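PDB 4H1X: phosphate-binding protein PstS 2 from Streptococcus pneumoniae, which probably serves as the solute-binding component of the PstSACB ABC transporter complex, which takes part in phosphate import. Local coordinates for residues Glu55-Leu58 against Ser59-Gly63; Ile71-Gly74 against Ser75-Lys78; Ser167-Met170 against Glu171-Glu175; Thr198-Glu202 against Lys203-Ile207. One frame throughout, in Å; residues are numbered along the deposited sequence.

Contact 1 of 4, residues Glu55-Leu58 against Ser59-Gly63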
loop_
_atom_site.group_PDB
_atom_site.type_symbol
_atom_site.label_atom_id
_atom_site.label_comp_id
_atom_site.label_asym_id
_atom_site.label_seq_id
_atom_site.Cartn_x
_atom_site.Cartn_y
_atom_site.Cartn_z
ATOM N N GLU A 55 4.912 -3.786 13.138
ATOM C CA GLU A 55 5.523 -3.693 14.467
ATOM C C GLU A 55 6.600 -4.781 14.642
ATOM O O GLU A 55 7.652 -4.536 15.229
ATOM C CB GLU A 55 4.442 -3.824 15.561
ATOM C CG GLU A 55 3.435 -2.673 15.624
ATOM C CD GLU A 55 2.517 -2.432 14.434
ATOM O OE1 GLU A 55 2.057 -3.416 13.807
ATOM O OE2 GLU A 55 2.254 -1.245 14.133
ATOM N N GLY A 56 6.292 -5.977 14.138
ATOM C CA GLY A 56 7.180 -7.125 14.224
ATOM C C GLY A 56 8.444 -6.900 13.413
ATOM O O GLY A 56 9.543 -7.203 13.890
ATOM N N VAL A 57 8.292 -6.315 12.195
ATOM C CA VAL A 57 9.449 -5.988 11.332
ATOM C C VAL A 57 10.312 -4.949 12.068
ATOM O O VAL A 57 11.506 -5.186 12.243
ATOM C CB VAL A 57 9.092 -5.532 9.884
ATOM C CG1 VAL A 57 10.358 -5.124 9.123
ATOM C CG2 VAL A 57 8.398 -6.657 9.120
ATOM N N LEU A 58 9.696 -3.859 12.571
ATOM C CA LEU A 58 10.395 -2.793 13.325
ATOM C C LEU A 58 11.185 -3.355 14.495
ATOM O O LEU A 58 12.362 -3.028 14.632
ATOM C CB LEU A 58 9.427 -1.711 13.832
ATOM C CG LEU A 58 8.866 -0.784 12.760
ATOM C CD1 LEU A 58 7.743 0.060 13.309
ATOM C CD2 LEU A 58 9.938 0.091 12.173
ATOM N N SER A 59 10.569 -4.239 15.296
ATOM C CA SER A 59 11.204 -4.871 16.456
ATOM C C SER A 59 12.409 -5.735 16.033
ATOM O O SER A 59 13.456 -5.687 16.690
ATOM C CB SER A 59 10.187 -5.726 17.211
ATOM O OG SER A 59 10.828 -6.483 18.229
ATOM N N ALA A 60 12.231 -6.574 14.987
ATOM C CA ALA A 60 13.287 -7.453 14.494
ATOM C C ALA A 60 14.474 -6.641 13.957
ATOM O O ALA A 60 15.625 -7.013 14.199
ATOM C CB ALA A 60 12.743 -8.364 13.407
ATOM N N VAL A 61 14.204 -5.553 13.197
ATOM C CA VAL A 61 15.299 -4.735 12.628
ATOM C C VAL A 61 16.007 -3.948 13.756
ATOM O O VAL A 61 17.235 -3.958 13.829
ATOM C CB VAL A 61 14.782 -3.806 11.509
ATOM C CG1 VAL A 61 15.862 -2.814 11.090
ATOM C CG2 VAL A 61 14.291 -4.622 10.309
ATOM N N GLN A 62 15.234 -3.323 14.665
ATOM C CA GLN A 62 15.838 -2.616 15.812
ATOM C C GLN A 62 16.646 -3.596 16.702
ATOM O O GLN A 62 17.645 -3.204 17.291
ATOM C CB GLN A 62 14.755 -1.916 16.659
ATOM C CG GLN A 62 15.351 -0.972 17.719
ATOM C CD GLN A 62 14.344 -0.349 18.657
ATOM O OE1 GLN A 62 13.133 -0.592 18.586
ATOM N NE2 GLN A 62 14.831 0.491 19.563
ATOM N N GLY A 63 16.183 -4.844 16.808
ATOM C CA GLY A 63 16.781 -5.855 17.674
ATOM C C GLY A 63 17.993 -6.605 17.153
ATOM O O GLY A 63 18.642 -7.350 17.904
#
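Within the alpha-helix 54-63, Val57 and Val61 stand one turn apart on the buried face, side by side and pointing the same way. Val57 CG1 lies 4.1 Å from Val61 CG2, the only apolar side-chain pair joining 55-58 to 59-63. In both valines CG1 is anti to the backbone N (chi1 176° in Val57, 171° in Val61), which sets the other methyl beside that N. CG2 of Val61 thus leans back along the helix and comes within 3.4 Å of Val57 O. The same carbonyl accepts Val61 N at 2.9 Å, with a C=O...N angle of 168°, so one oxygen is gripped by an amide and flanked by a methyl. Three further steps of the i to i+4 ladder run beside it: Ser59 N to Glu55 O at 2.9 Å, Ala60 N to Gly56 O at 3.0 Å and Gln62 N to Leu58 O at 2.9 Å. The helix belongs to one lobe of the PBP-type alpha/beta fold and packs on its sheet: Val57 and Ala60 rest on Ile14 of strand 12-16 and on Gln51 of strand 49-51, two parallel neighbours. Ala60 CB also sits 3.4 Å from Gly56 O. On another face Gln62 CB approaches Leu58 O to 3.3 Å, and the glutamine chain then runs on extended along the exposed side. Toward the end of the helix, Asn64 ND2 takes up Ala60 O and Asn237 ND2 takes up Val61 O.

Contact 2 of 4, residues Ile71-Gly74 against Ser75-Lys78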
loop_
_atom_site.group_PDB
_atom_site.type_symbol
_atom_site.label_atom_id
_atom_site.label_comp_id
_atom_site.label_asym_id
_atom_site.label_seq_id
_atom_site.Cartn_x
_atom_site.Cartn_y
_atom_site.Cartn_z
ATOM N N ILE A 71 8.738 -1.953 5.462
ATOM C CA ILE A 71 7.512 -1.520 6.146
ATOM C C ILE A 71 6.819 -0.430 5.346
ATOM O O ILE A 71 7.446 0.255 4.512
ATOM C CB ILE A 71 7.838 -0.945 7.582
ATOM C CG1 ILE A 71 8.768 0.322 7.484
ATOM C CG2 ILE A 71 8.405 -2.015 8.561
ATOM C CD1 ILE A 71 9.118 1.073 8.775
ATOM N N SER A 72 5.531 -0.214 5.656
ATOM C CA SER A 72 4.779 0.906 5.103
ATOM C C SER A 72 5.517 2.188 5.522
ATOM O O SER A 72 5.914 2.311 6.693
ATOM C CB SER A 72 3.348 0.884 5.647
ATOM O OG SER A 72 2.659 -0.290 5.251
ATOM N N LEU A 73 5.761 3.115 4.588
ATOM C CA LEU A 73 6.505 4.354 4.862
ATOM C C LEU A 73 5.943 5.165 6.055
ATOM O O LEU A 73 6.721 5.676 6.840
ATOM C CB LEU A 73 6.554 5.234 3.610
ATOM C CG LEU A 73 7.343 6.541 3.704
ATOM C CD1 LEU A 73 8.817 6.298 4.132
ATOM C CD2 LEU A 73 7.301 7.275 2.381
ATOM N N GLY A 74 4.615 5.243 6.185
ATOM C CA GLY A 74 3.966 5.968 7.277
ATOM C C GLY A 74 4.257 5.423 8.665
ATOM O O GLY A 74 4.015 6.110 9.668
ATOM N N SER A 75 4.767 4.189 8.739
ATOM C CA SER A 75 5.095 3.521 9.995
ATOM C C SER A 75 6.563 3.672 10.411
ATOM O O SER A 75 6.940 3.137 11.455
ATOM C CB SER A 75 4.751 2.041 9.900
ATOM O OG SER A 75 3.359 1.856 9.687
ATOM N N LEU A 76 7.386 4.383 9.611
ATOM C CA LEU A 76 8.814 4.597 9.907
ATOM C C LEU A 76 8.980 5.377 11.204
ATOM O O LEU A 76 8.221 6.324 11.453
ATOM C CB LEU A 76 9.488 5.348 8.742
ATOM C CG LEU A 76 10.972 5.693 8.874
ATOM C CD1 LEU A 76 11.825 4.432 9.016
ATOM C CD2 LEU A 76 11.417 6.521 7.685
ATOM N N THR A 77 9.914 4.926 12.061
ATOM C CA THR A 77 10.257 5.594 13.321
ATOM C C THR A 77 11.762 5.768 13.412
ATOM O O THR A 77 12.500 5.125 12.657
ATOM C CB THR A 77 9.755 4.825 14.570
ATOM O OG1 THR A 77 10.575 3.674 14.794
ATOM C CG2 THR A 77 8.283 4.469 14.525
ATOM N N LYS A 78 12.220 6.567 14.405
ATOM C CA LYS A 78 13.642 6.804 14.700
ATOM C C LYS A 78 14.377 5.531 15.217
ATOM O O LYS A 78 15.601 5.567 15.320
ATOM C CB LYS A 78 13.780 7.928 15.748
ATOM C CG LYS A 78 13.186 7.561 17.113
ATOM C CD LYS A 78 13.426 8.600 18.191
ATOM C CE LYS A 78 12.512 8.374 19.376
ATOM N NZ LYS A 78 12.847 7.131 20.129
#
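Ser72 O and Leu73 O each accept an amide three residues on, Ser75 N at 3.0 Å and Leu76 N at 3.1 Å, so that the chain leaves strand 67-72 through two overlapping type I turns. Both amides come in from above the carbonyl planes, 50° out for Ser75 N and 56° out for Leu76 N, as fits the tight curl of a 3-10 turn. Leu76 then takes up an extended backbone and leads the loop away.

Ile71 and Leu76 bracket this turn. CG1 of Ile71 sits between its backbone N and carbonyl carbon (chi1 62°), and the chain continues extended beyond it. The tip CD1 therefore reaches forward to 3.7 Å from Leu76 CA and 4.3 Å from Leu76 CB. Leu73 meets the same residue by another branch, with Leu73 CD1 4.4 Å from Leu76 CD2, a loose touch of methyls. Leu76 CB also lies 3.4 Å from Leu73 O, beside the bond that oxygen accepts. Ser75 CB comes equally close to Ser72 O, again 3.4 Å, while in the conformer described Ser72 OG makes a weak hydrogen bond to a citric acid molecule, probably from the crystallisation liquor.

Strand 223-236 runs antiparallel alongside: Ile71 and Leu76 both rest on Val235, Leu73 rests on Ala233, and Thr54 at the start of helix 54-63 touches Ile71 and Ser75.

Contact 3 of 4, residues Ser167-Met170 against Glu171-Glu175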
loop_
_atom_site.group_PDB
_atom_site.type_symbol
_atom_site.label_atom_id
_atom_site.label_comp_id
_atom_site.label_asym_id
_atom_site.label_seq_id
_atom_site.Cartn_x
_atom_site.Cartn_y
_atom_site.Cartn_z
ATOM N N SER A 167 -8.218 -2.044 2.677
ATOM C CA SER A 167 -9.306 -2.268 3.644
ATOM C C SER A 167 -9.231 -1.415 4.908
ATOM O O SER A 167 -10.245 -0.828 5.291
ATOM C CB SER A 167 -9.377 -3.737 4.034
ATOM O OG SER A 167 -9.682 -4.509 2.887
ATOM N N SER A 168 -8.053 -1.364 5.575
ATOM C CA SER A 168 -7.919 -0.608 6.823
ATOM C C SER A 168 -8.232 0.865 6.599
ATOM O O SER A 168 -9.029 1.422 7.350
ATOM C CB SER A 168 -6.534 -0.774 7.443
ATOM O OG SER A 168 -6.541 -0.123 8.702
ATOM N N LEU A 169 -7.653 1.461 5.540
ATOM C CA LEU A 169 -7.882 2.861 5.210
ATOM C C LEU A 169 -9.357 3.106 4.845
ATOM O O LEU A 169 -9.935 4.113 5.279
ATOM C CB LEU A 169 -6.966 3.322 4.074
ATOM C CG LEU A 169 -7.190 4.792 3.634
ATOM C CD1 LEU A 169 -6.978 5.784 4.811
ATOM C CD2 LEU A 169 -6.309 5.148 2.458
HETATM N N MSE A 170 -9.964 2.187 4.068
HETATM C CA MSE A 170 -11.375 2.290 3.693
HETATM C C MSE A 170 -12.245 2.298 4.951
HETATM O O MSE A 170 -13.187 3.087 5.023
HETATM C CB MSE A 170 -11.757 1.134 2.758
HETATM C CG MSE A 170 -13.128 1.277 2.174
HETATM SE SE MSE A 170 -13.369 3.063 1.314
HETATM C CE MSE A 170 -12.102 3.061 0.050
ATOM N N GLU A 171 -11.901 1.454 5.958
ATOM C CA GLU A 171 -12.612 1.391 7.238
ATOM C C GLU A 171 -12.577 2.781 7.915
ATOM O O GLU A 171 -13.609 3.262 8.381
ATOM C CB GLU A 171 -12.004 0.294 8.138
ATOM C CG GLU A 171 -12.417 -1.120 7.738
ATOM C CD GLU A 171 -11.475 -2.281 8.033
ATOM O OE1 GLU A 171 -10.658 -2.188 8.980
ATOM O OE2 GLU A 171 -11.595 -3.313 7.333
ATOM N N LYS A 172 -11.395 3.445 7.929
ATOM C CA LYS A 172 -11.259 4.788 8.548
ATOM C C LYS A 172 -12.163 5.806 7.805
ATOM O O LYS A 172 -12.827 6.651 8.424
ATOM C CB LYS A 172 -9.782 5.267 8.542
ATOM C CG LYS A 172 -8.770 4.372 9.302
ATOM C CD LYS A 172 -9.057 4.321 10.795
ATOM C CE LYS A 172 -7.940 3.612 11.537
ATOM N NZ LYS A 172 -8.319 3.379 12.951
ATOM N N LEU A 173 -12.195 5.703 6.483
ATOM C CA LEU A 173 -13.008 6.616 5.655
ATOM C C LEU A 173 -14.491 6.356 5.888
ATOM O O LEU A 173 -15.234 7.328 6.073
ATOM C CB LEU A 173 -12.643 6.505 4.182
ATOM C CG LEU A 173 -11.266 7.112 3.811
ATOM C CD1 LEU A 173 -10.774 6.593 2.464
ATOM C CD2 LEU A 173 -11.304 8.686 3.793
ATOM N N ALA A 174 -14.900 5.068 5.973
ATOM C CA ALA A 174 -16.282 4.703 6.282
ATOM C C ALA A 174 -16.686 5.226 7.668
ATOM O O ALA A 174 -17.784 5.766 7.798
ATOM C CB ALA A 174 -16.457 3.198 6.219
ATOM N N GLU A 175 -15.791 5.126 8.684
ATOM C CA GLU A 175 -16.099 5.612 10.048
ATOM C C GLU A 175 -16.395 7.102 10.032
ATOM O O GLU A 175 -17.382 7.548 10.638
ATOM C CB GLU A 175 -14.905 5.374 10.994
ATOM C CG GLU A 175 -14.606 3.941 11.371
ATOM C CD GLU A 175 -13.347 3.834 12.212
ATOM O OE1 GLU A 175 -12.598 4.832 12.321
ATOM O OE2 GLU A 175 -13.115 2.746 12.778
HETATM O O HOH W 1 -9.324 0.567 10.243
#
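Leu169 and Leu173 cross obliquely one turn apart on the inner face of helix 164-180, with Leu169 CG 4.2 Å from Leu173 CD1. Leu173 CD1 is also approached by Met170, a selenomethionine here, whose chain bends at chi2 and chi3 and brings CE to 4.5 Å from it. Ile227 of strand 223-236 lies against all three side chains, and Met170 reaches Ile188 as well, within a beta-alpha-beta unit of strands 155-162 and 183-190.

Glu171, in the conformer described, turns the other way. Its CG is anti to the carbonyl carbon (chi1 -77°), and the chain runs back over the preceding turn, placing CG and CD each 3.3 Å from Ser167 O. That oxygen accepts Glu171 N at 2.9 Å. A water donates to Ser168 O at 3.0 Å and, weakly, to Glu171 OE1 at 3.3 Å, a slight link between acid and backbone. In the conformer described, Ser167 OG is hydrogen-bonded to Ser190 OG and Ser163 O.

Glu171 OE2 and Ser167 O, 3.5 Å apart, are both acceptors and gain nothing from each other; the acid's water contact is at OE1, whereas the side chains of the leucine face meet through apolar contacts.

Contact 4 of 4, residues Thr198-Glu202 against Lys203-Ile207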
loop_
_atom_site.group_PDB
_atom_site.type_symbol
_atom_site.label_atom_id
_atom_site.label_comp_id
_atom_site.label_asym_id
_atom_site.label_seq_id
_atom_site.Cartn_x
_atom_site.Cartn_y
_atom_site.Cartn_z
ATOM N N THR A 198 -13.935 -7.184 -10.629
ATOM C CA THR A 198 -15.008 -8.069 -11.103
ATOM C C THR A 198 -16.354 -7.703 -10.421
ATOM O O THR A 198 -17.370 -7.592 -11.111
ATOM C CB THR A 198 -14.613 -9.516 -10.880
ATOM O OG1 THR A 198 -13.476 -9.803 -11.704
ATOM C CG2 THR A 198 -15.742 -10.498 -11.206
ATOM N N ALA A 199 -16.336 -7.466 -9.092
ATOM C CA ALA A 199 -17.534 -7.141 -8.311
ATOM C C ALA A 199 -18.160 -5.852 -8.817
ATOM O O ALA A 199 -19.379 -5.794 -8.966
ATOM C CB ALA A 199 -17.183 -7.023 -6.831
ATOM N N VAL A 200 -17.332 -4.852 -9.174
ATOM C CA VAL A 200 -17.864 -3.580 -9.679
ATOM C C VAL A 200 -18.526 -3.820 -11.053
ATOM O O VAL A 200 -19.650 -3.385 -11.270
ATOM C CB VAL A 200 -16.782 -2.468 -9.745
ATOM C CG1 VAL A 200 -17.270 -1.258 -10.540
ATOM C CG2 VAL A 200 -16.351 -2.036 -8.349
ATOM N N LYS A 201 -17.851 -4.534 -11.942
ATOM C CA LYS A 201 -18.385 -4.805 -13.284
ATOM C C LYS A 201 -19.667 -5.653 -13.229
ATOM O O LYS A 201 -20.613 -5.358 -13.957
ATOM C CB LYS A 201 -17.332 -5.487 -14.161
ATOM C CG LYS A 201 -16.110 -4.608 -14.387
ATOM C CD LYS A 201 -15.195 -5.201 -15.444
ATOM C CE LYS A 201 -14.084 -4.223 -15.733
ATOM N NZ LYS A 201 -13.297 -4.635 -16.921
ATOM N N GLU A 202 -19.724 -6.639 -12.312
ATOM C CA GLU A 202 -20.873 -7.533 -12.106
ATOM C C GLU A 202 -22.002 -6.873 -11.287
ATOM O O GLU A 202 -23.081 -7.454 -11.158
ATOM C CB GLU A 202 -20.424 -8.839 -11.444
ATOM C CG GLU A 202 -19.636 -9.705 -12.415
ATOM C CD GLU A 202 -19.221 -11.086 -11.948
ATOM O OE1 GLU A 202 -19.555 -11.470 -10.802
ATOM O OE2 GLU A 202 -18.542 -11.785 -12.736
ATOM N N LYS A 203 -21.775 -5.637 -10.815
ATOM C CA LYS A 203 -22.703 -4.791 -10.060
ATOM C C LYS A 203 -23.012 -5.380 -8.671
ATOM O O LYS A 203 -24.067 -5.072 -8.118
ATOM C CB LYS A 203 -24.005 -4.518 -10.866
ATOM C CG LYS A 203 -23.781 -3.873 -12.225
ATOM C CD LYS A 203 -25.117 -3.530 -12.882
ATOM C CE LYS A 203 -25.005 -3.239 -14.349
ATOM N NZ LYS A 203 -26.314 -2.811 -14.913
ATOM N N THR A 204 -22.097 -6.203 -8.097
ATOM C CA THR A 204 -22.263 -6.774 -6.741
ATOM C C THR A 204 -21.559 -5.876 -5.693
ATOM O O THR A 204 -21.744 -6.054 -4.486
ATOM C CB THR A 204 -21.786 -8.232 -6.660
ATOM O OG1 THR A 204 -20.374 -8.286 -6.852
ATOM C CG2 THR A 204 -22.516 -9.153 -7.650
ATOM N N ALA A 205 -20.718 -4.941 -6.168
ATOM C CA ALA A 205 -20.057 -3.935 -5.346
ATOM C C ALA A 205 -20.327 -2.593 -5.959
ATOM O O ALA A 205 -20.314 -2.459 -7.191
ATOM C CB ALA A 205 -18.557 -4.175 -5.292
ATOM N N ASP A 206 -20.491 -1.587 -5.115
ATOM C CA ASP A 206 -20.663 -0.227 -5.578
ATOM C C ASP A 206 -19.287 0.352 -5.940
ATOM O O ASP A 206 -19.155 1.093 -6.907
ATOM C CB ASP A 206 -21.369 0.596 -4.501
ATOM C CG ASP A 206 -22.741 0.022 -4.134
ATOM O OD1 ASP A 206 -23.599 -0.068 -5.023
ATOM O OD2 ASP A 206 -22.913 -0.430 -2.981
ATOM N N ILE A 207 -18.287 0.064 -5.100
ATOM C CA ILE A 207 -16.932 0.597 -5.274
ATOM C C ILE A 207 -15.936 -0.544 -5.083
ATOM O O ILE A 207 -16.112 -1.374 -4.172
ATOM C CB ILE A 207 -16.687 1.735 -4.239
ATOM C CG1 ILE A 207 -17.702 2.908 -4.444
ATOM C CG2 ILE A 207 -15.253 2.288 -4.316
ATOM C CD1 ILE A 207 -17.823 3.879 -3.218
HETATM O O HOH W 2 -20.894 -1.451 -9.698
HETATM O O HOH W 3 -18.718 -10.434 -8.028
#
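Thr204 lies beside the last turn of helix 193-202, its CB 4.1 Å from Ala199 O. OG1 sits between the backbone N and carbonyl carbon (chi1 67°), which points it back at the helix: it is 3.4 Å from Ala199 O, a weak hydrogen bond at most and one whose proton may go to another acceptor. OG1 also lies against CB and CA of Ala199. The same hydroxyl meets a water at 3.0 Å, and that water donates to Glu202 OE1 at 3.1 Å, bridging the two side chains. The methyl CG2 ends 3.9 Å from Glu202 O.

One residue on, Ala205 CB packs on Ala199 CB at 3.5 Å, with Val161 of strand 155-162 touching both. A second water donates to Val200 O and to Ala205 O, joining the helix to the departing chain. Lys201 NZ is bound by Glu218 O.

Ala199 O also takes two amides, Thr204 N at 2.9 Å and, well above its carbonyl plane, Ala205 N. Lys203 N reaches Val200 O at 3.1 Å, and Lys203 itself has a positive phi of 67°. This is a Schellman motif, a common way of ending an alpha-helix, here turning helix 193-202 toward strand 207-210.

Overall arrangement
Contacts 1 and 2 follow each other in the chain and touch: Leu58 CD2 of helix 54-63 lies 3.6 Å from Ile71 CD1, and Val57 CG1 is 3.7 Å from Ile71 CG2. Contacts 3 and 4 belong to the other PBP-like half of the chain, but do not touch; their nearest atoms are about 5 Å apart. Contact 3 is the buried one, with an apolar helix face against the sheet; contacts 1 and 4 are partly buried, and contact 2 lies at the surface. The mid-helix contacts 1 and 3 rest on i to i+4 bonds, whereas contacts 2 and 4 redirect the chain through 3-10 and Schellman turns. Contacts 1 and 4, their centres about 39 Å apart, lie on opposite sides of the chain's centre.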